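Local coordinates for protein serpin (Taeniopygia guttata, PDB 5HGC) that binds the steroid cortisol and, as a member of the serpin family, may inhibit serine-type endopeptidases, at residues A[102-107]-A[126-131]; A[282-287]-A[315-320]. One frame throughout, in Å; residues are numbered along the deposited sequence.

Both interactions belong to the large central sheet of the serpin fold, sheet A. Their centres lie about 16 Å apart and their nearest atoms about 7 Å, so they do not touch. Interaction 1 comes first along the chain and closes before interaction 2 opens. It pairs the parallel strands 100-106 and 126-130 at one edge of the sheet. Interaction 2 joins the end of strand 265-283 to the start of strand 316-325. Strand 167-176 links the two, pairing with strand 100-106 on one flank and strand 316-325 on the other. This direct pairing of 167-176 with 316-325 is consistent with a sheet that has not taken up the reactive loop.

Interaction 1: residues A[102-107]-A[126-131]. Unlike the reference sequence in segment 102-107: Ala107 (reference Glu).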
loop_
_atom_site.group_PDB
_atom_site.type_symbol
_atom_site.label_atom_id
_atom_site.label_comp_id
_atom_site.label_asym_id
_atom_site.label_seq_id
_atom_site.Cartn_x
_atom_site.Cartn_y
_atom_site.Cartn_z
ATOM N N ALA A 102 -0.854 -14.492 -3.127
ATOM C CA ALA A 102 -0.861 -15.951 -3.053
ATOM C C ALA A 102 -2.121 -16.397 -2.343
ATOM O O ALA A 102 -2.667 -15.647 -1.519
ATOM C CB ALA A 102 0.386 -16.518 -2.391
ATOM N N ILE A 103 -2.609 -17.580 -2.747
ATOM C CA ILE A 103 -3.656 -18.294 -2.043
ATOM C C ILE A 103 -3.203 -19.636 -1.520
ATOM O O ILE A 103 -2.452 -20.336 -2.174
ATOM C CB ILE A 103 -4.992 -18.399 -2.795
ATOM C CG1 ILE A 103 -4.855 -19.147 -4.116
ATOM C CG2 ILE A 103 -5.544 -17.021 -3.013
ATOM C CD1 ILE A 103 -6.169 -19.545 -4.794
ATOM N N PHE A 104 -3.623 -19.941 -0.300
ATOM C CA PHE A 104 -3.361 -21.220 0.336
ATOM C C PHE A 104 -4.719 -21.865 0.584
ATOM O O PHE A 104 -5.535 -21.323 1.365
ATOM C CB PHE A 104 -2.537 -21.000 1.601
ATOM C CG PHE A 104 -1.211 -20.378 1.322
ATOM C CD1 PHE A 104 -1.068 -18.942 1.270
ATOM C CD2 PHE A 104 -0.070 -21.197 1.067
ATOM C CE1 PHE A 104 0.196 -18.367 0.986
ATOM C CE2 PHE A 104 1.192 -20.624 0.809
ATOM C CZ PHE A 104 1.318 -19.210 0.761
ATOM N N VAL A 105 -5.012 -22.926 -0.170
ATOM C CA VAL A 105 -6.378 -23.503 -0.189
ATOM C C VAL A 105 -6.275 -24.886 0.454
ATOM O O VAL A 105 -5.290 -25.635 0.207
ATOM C CB VAL A 105 -6.992 -23.617 -1.616
ATOM C CG1 VAL A 105 -8.465 -24.115 -1.601
ATOM C CG2 VAL A 105 -6.975 -22.263 -2.302
ATOM N N THR A 106 -7.258 -25.222 1.300
ATOM C CA THR A 106 -7.311 -26.563 1.893
ATOM C C THR A 106 -7.218 -27.654 0.830
ATOM O O THR A 106 -7.877 -27.576 -0.224
ATOM C CB THR A 106 -8.558 -26.779 2.747
ATOM O OG1 THR A 106 -8.647 -28.164 3.061
ATOM C CG2 THR A 106 -9.822 -26.359 2.034
ATOM N N ALA A 107 -6.361 -28.635 1.097
ATOM C CA ALA A 107 -6.266 -29.848 0.285
ATOM C C ALA A 107 -7.632 -30.537 0.074
ATOM O O ALA A 107 -7.839 -31.214 -0.922
ATOM C CB ALA A 107 -5.236 -30.796 0.887
ATOM N N GLU A 126 0.175 -17.193 -7.445
ATOM C CA GLU A 126 0.667 -18.529 -7.045
ATOM C C GLU A 126 -0.332 -19.094 -6.078
ATOM O O GLU A 126 -0.647 -18.411 -5.091
ATOM C CB GLU A 126 2.035 -18.479 -6.359
ATOM C CG GLU A 126 3.083 -17.943 -7.308
ATOM C CD GLU A 126 4.507 -17.980 -6.787
ATOM O OE1 GLU A 126 4.754 -17.985 -5.561
ATOM O OE2 GLU A 126 5.414 -18.021 -7.634
ATOM N N ALA A 127 -0.813 -20.315 -6.345
ATOM C CA ALA A 127 -1.789 -20.990 -5.468
ATOM C C ALA A 127 -1.188 -22.275 -4.908
ATOM O O ALA A 127 -0.473 -22.991 -5.625
ATOM C CB ALA A 127 -3.028 -21.320 -6.275
ATOM N N PHE A 128 -1.466 -22.562 -3.638
ATOM C CA PHE A 128 -0.854 -23.727 -2.905
ATOM C C PHE A 128 -1.933 -24.545 -2.208
ATOM O O PHE A 128 -2.821 -23.981 -1.544
ATOM C CB PHE A 128 0.152 -23.286 -1.850
ATOM C CG PHE A 128 1.304 -22.507 -2.416
ATOM C CD1 PHE A 128 1.192 -21.115 -2.666
ATOM C CD2 PHE A 128 2.506 -23.147 -2.730
ATOM C CE1 PHE A 128 2.242 -20.403 -3.226
ATOM C CE2 PHE A 128 3.582 -22.422 -3.290
ATOM C CZ PHE A 128 3.452 -21.050 -3.542
ATOM N N THR A 129 -1.874 -25.861 -2.418
ATOM C CA THR A 129 -2.690 -26.835 -1.680
ATOM C C THR A 129 -2.052 -26.892 -0.308
ATOM O O THR A 129 -0.807 -27.061 -0.152
ATOM C CB THR A 129 -2.585 -28.250 -2.279
ATOM O OG1 THR A 129 -2.602 -28.190 -3.700
ATOM C CG2 THR A 129 -3.771 -29.006 -1.879
ATOM N N THR A 130 -2.869 -26.725 0.703
ATOM C CA THR A 130 -2.310 -26.580 2.037
ATOM C C THR A 130 -3.087 -27.473 2.991
ATOM O O THR A 130 -4.327 -27.439 3.019
ATOM C CB THR A 130 -2.389 -25.113 2.500
ATOM O OG1 THR A 130 -1.661 -24.306 1.588
ATOM C CG2 THR A 130 -1.804 -24.924 3.882
ATOM N N ASP A 131 -2.334 -28.246 3.765
ATOM C CA ASP A 131 -2.888 -29.054 4.841
ATOM C C ASP A 131 -2.928 -28.239 6.131
ATOM O O ASP A 131 -1.952 -28.223 6.901
ATOM C CB ASP A 131 -2.031 -30.310 5.029
ATOM C CG ASP A 131 -2.708 -31.376 5.915
ATOM O OD1 ASP A 131 -3.852 -31.193 6.434
ATOM O OD2 ASP A 131 -2.058 -32.426 6.086
HETATM O O HOH W 1 -7.046 -28.187 5.059
#
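Phe104 lies beside Phe128 on one face of a parallel strand pair, with the hydroxyl of Thr130 at its ring edge. CG of Phe104 is turned beside the backbone N (chi1 -61°), which sends the ring along Phe128, whose side chain points the same way. CB starts 3.4 Å from OG1 of Thr130. Next along the ring, CD2 of Phe104 sits 3.5 Å from that same OG1, and the hydroxyl lies in the plane of the ring. CD2 is also 3.6 Å from CB of Phe128. Further out, CE2 of Phe104 makes the tightest ring contact, 3.5 Å from CD1 of Phe128. CZ still grazes that CD1. The ring centroids of Phe104 and Phe128 are 5.0 Å apart and the planes differ by 14°. The offset leaves little of one ring over the other.

These strands are 2A and 1A of serpin sheet A, joined by helix 113-123. Helix 135-149 covers the face with the phenylalanines: Tyr145 meets the ring of Phe128 edge-to-face and hydrogen-bonds through its OH to Glu126 OE1, and Ile142 touches Phe104. On the other face CG1 of Ile103 packs 3.6 Å from CB of Ala127, and helix 113-123 touches both residues.

Backbone bonds zip the pair together. Ile103 and Val105 each use both N and O, with Glu126, Phe128 and Thr130 as partners. The N-H of Val105 points almost straight at O of Phe128 (2.8 Å, 171°). Thr130 N gives the shortest of these bonds, 2.7 Å to O of Val105. The last one differs: Ala107 N approaches O of Thr130 from above the carbonyl plane. A water hydrogen-bonded to Thr106 OG1 also donates weakly to Thr130 O; Thr106 OG1 is bonded to Ala108 N as well.

Interaction 2: residues A[282-287]-A[315-320]; sequences YEISNT and SKVVHK
Tyr282 and His319 face each other as an antiparallel hydrogen-bonded pair. Tyr282 N donates to His319 O and His319 N to Tyr282 O, both at 2.9 Å and nearly straight. Two residues away, past the non-hydrogen-bonded pair Glu283-Val318, Ile284 N donates to Val317 O (3.2 Å).

The remaining polar link runs through a side chain. Glu283 bends at chi2 (-63°), which swings its carboxylate round to the neighbouring strand. OE2 of Glu283 takes Val317 N (3.1 Å) on its anti lone pair and Ser285 OG (2.7 Å) on its syn lone pair. Two donors hold one oxygen. Lys316 forms no salt bridge here: its NZ is 6.6 Å from Glu283 OE2.

In serpin terms this is strand 6A against strand 5A, where strand 6A gives way to helix 285-290. His319 ND1 bonds to Ser171 OG and NE2 to the backbone N of Ser38, just before helix 39-52, as in the serpin shutter region. Tyr282 OH bonds to Phe36 N.

Apolar contact centres on Ile284 and Val317, whose side chains cross at about a right angle. CG1 of Ile284 lies 3.8 Å from both CG1 and CG2 of Val317. Ile42 and Phe46 of helix 39-52 cover this pair.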
loop_
_atom_site.group_PDB
_atom_site.type_symbol
_atom_site.label_atom_id
_atom_site.label_comp_id
_atom_site.label_asym_id
_atom_site.label_seq_id
_atom_site.Cartn_x
_atom_site.Cartn_y
_atom_site.Cartn_z
ATOM N N TYR A 282 -1.900 -6.951 8.629
ATOM C CA TYR A 282 -3.303 -6.963 9.054
ATOM C C TYR A 282 -4.124 -8.136 8.507
ATOM O O TYR A 282 -3.942 -8.564 7.376
ATOM C CB TYR A 282 -4.006 -5.629 8.714
ATOM C CG TYR A 282 -3.183 -4.402 8.985
ATOM C CD1 TYR A 282 -3.263 -3.764 10.201
ATOM C CD2 TYR A 282 -2.308 -3.890 8.019
ATOM C CE1 TYR A 282 -2.505 -2.644 10.468
ATOM C CE2 TYR A 282 -1.536 -2.765 8.274
ATOM C CZ TYR A 282 -1.642 -2.140 9.506
ATOM O OH TYR A 282 -0.871 -1.043 9.816
ATOM N N GLU A 283 -5.036 -8.647 9.323
ATOM C CA GLU A 283 -6.124 -9.443 8.807
ATOM C C GLU A 283 -7.221 -8.416 8.503
ATOM O O GLU A 283 -7.699 -7.764 9.405
ATOM C CB GLU A 283 -6.529 -10.548 9.810
ATOM C CG GLU A 283 -7.324 -11.746 9.248
ATOM C CD GLU A 283 -8.689 -11.384 8.666
ATOM O OE1 GLU A 283 -9.431 -10.580 9.275
ATOM O OE2 GLU A 283 -9.051 -11.886 7.575
ATOM N N ILE A 284 -7.592 -8.263 7.233
ATOM C CA ILE A 284 -8.364 -7.099 6.746
ATOM C C ILE A 284 -9.858 -7.329 6.442
ATOM O O ILE A 284 -10.521 -6.447 5.871
ATOM C CB ILE A 284 -7.670 -6.432 5.526
ATOM C CG1 ILE A 284 -7.403 -7.437 4.391
ATOM C CG2 ILE A 284 -6.371 -5.712 5.933
ATOM C CD1 ILE A 284 -7.088 -6.762 3.050
ATOM N N SER A 285 -10.368 -8.504 6.831
ATOM C CA SER A 285 -11.776 -8.883 6.699
ATOM C C SER A 285 -12.784 -7.865 7.209
ATOM O O SER A 285 -13.664 -7.482 6.434
ATOM C CB SER A 285 -12.036 -10.190 7.426
ATOM O OG SER A 285 -11.515 -11.254 6.682
ATOM N N ASN A 286 -12.681 -7.442 8.486
ATOM C CA ASN A 286 -13.664 -6.519 9.083
ATOM C C ASN A 286 -13.766 -5.281 8.262
ATOM O O ASN A 286 -14.892 -4.774 8.025
ATOM C CB ASN A 286 -13.244 -5.980 10.446
ATOM C CG ASN A 286 -12.990 -7.042 11.450
ATOM O OD1 ASN A 286 -13.277 -8.225 11.238
ATOM N ND2 ASN A 286 -12.425 -6.626 12.572
ATOM N N THR A 287 -12.569 -4.782 7.886
ATOM C CA THR A 287 -12.406 -3.505 7.233
ATOM C C THR A 287 -13.140 -3.622 5.923
ATOM O O THR A 287 -13.969 -2.768 5.610
ATOM C CB THR A 287 -10.924 -3.161 7.018
ATOM O OG1 THR A 287 -10.199 -3.331 8.245
ATOM C CG2 THR A 287 -10.782 -1.744 6.525
ATOM N N SER A 315 -11.371 -17.553 4.313
ATOM C CA SER A 315 -11.299 -17.688 5.770
ATOM C C SER A 315 -10.542 -16.505 6.394
ATOM O O SER A 315 -10.947 -15.969 7.400
ATOM C CB SER A 315 -10.645 -19.020 6.205
ATOM O OG SER A 315 -11.378 -20.138 5.770
ATOM N N LYS A 316 -9.451 -16.106 5.762
ATOM C CA LYS A 316 -8.497 -15.181 6.323
ATOM C C LYS A 316 -7.819 -14.536 5.095
ATOM O O LYS A 316 -7.507 -15.241 4.121
ATOM C CB LYS A 316 -7.511 -15.974 7.155
ATOM C CG LYS A 316 -7.374 -15.486 8.578
ATOM C CD LYS A 316 -5.943 -15.697 9.131
ATOM C CE LYS A 316 -5.786 -15.157 10.565
ATOM N NZ LYS A 316 -4.389 -15.013 11.033
ATOM N N VAL A 317 -7.693 -13.200 5.108
ATOM C CA VAL A 317 -6.840 -12.431 4.180
ATOM C C VAL A 317 -5.891 -11.630 5.003
ATOM O O VAL A 317 -6.309 -10.779 5.777
ATOM C CB VAL A 317 -7.605 -11.569 3.165
ATOM C CG1 VAL A 317 -8.816 -10.880 3.767
ATOM C CG2 VAL A 317 -6.681 -10.574 2.445
ATOM N N VAL A 318 -4.613 -11.977 4.894
ATOM C CA VAL A 318 -3.508 -11.255 5.527
ATOM C C VAL A 318 -2.805 -10.380 4.508
ATOM O O VAL A 318 -2.449 -10.865 3.432
ATOM C CB VAL A 318 -2.491 -12.196 6.174
ATOM C CG1 VAL A 318 -1.479 -11.383 6.978
ATOM C CG2 VAL A 318 -3.244 -13.105 7.137
ATOM N N HIS A 319 -2.648 -9.094 4.843
ATOM C CA HIS A 319 -1.860 -8.148 4.058
ATOM C C HIS A 319 -0.650 -7.659 4.830
ATOM O O HIS A 319 -0.805 -7.206 5.957
ATOM C CB HIS A 319 -2.700 -6.970 3.650
ATOM C CG HIS A 319 -1.913 -5.907 2.958
ATOM N ND1 HIS A 319 -1.424 -6.057 1.675
ATOM C CD2 HIS A 319 -1.481 -4.696 3.389
ATOM C CE1 HIS A 319 -0.749 -4.969 1.341
ATOM N NE2 HIS A 319 -0.774 -4.128 2.362
ATOM N N LYS A 320 0.554 -7.764 4.273
ATOM C CA LYS A 320 1.727 -7.202 4.961
ATOM C C LYS A 320 2.521 -6.310 4.000
ATOM O O LYS A 320 2.928 -6.764 2.912
ATOM C CB LYS A 320 2.617 -8.289 5.596
ATOM C CG LYS A 320 3.666 -7.800 6.604
ATOM C CD LYS A 320 4.276 -8.973 7.355
ATOM C CE LYS A 320 5.056 -8.603 8.634
ATOM N NZ LYS A 320 6.540 -8.341 8.520
#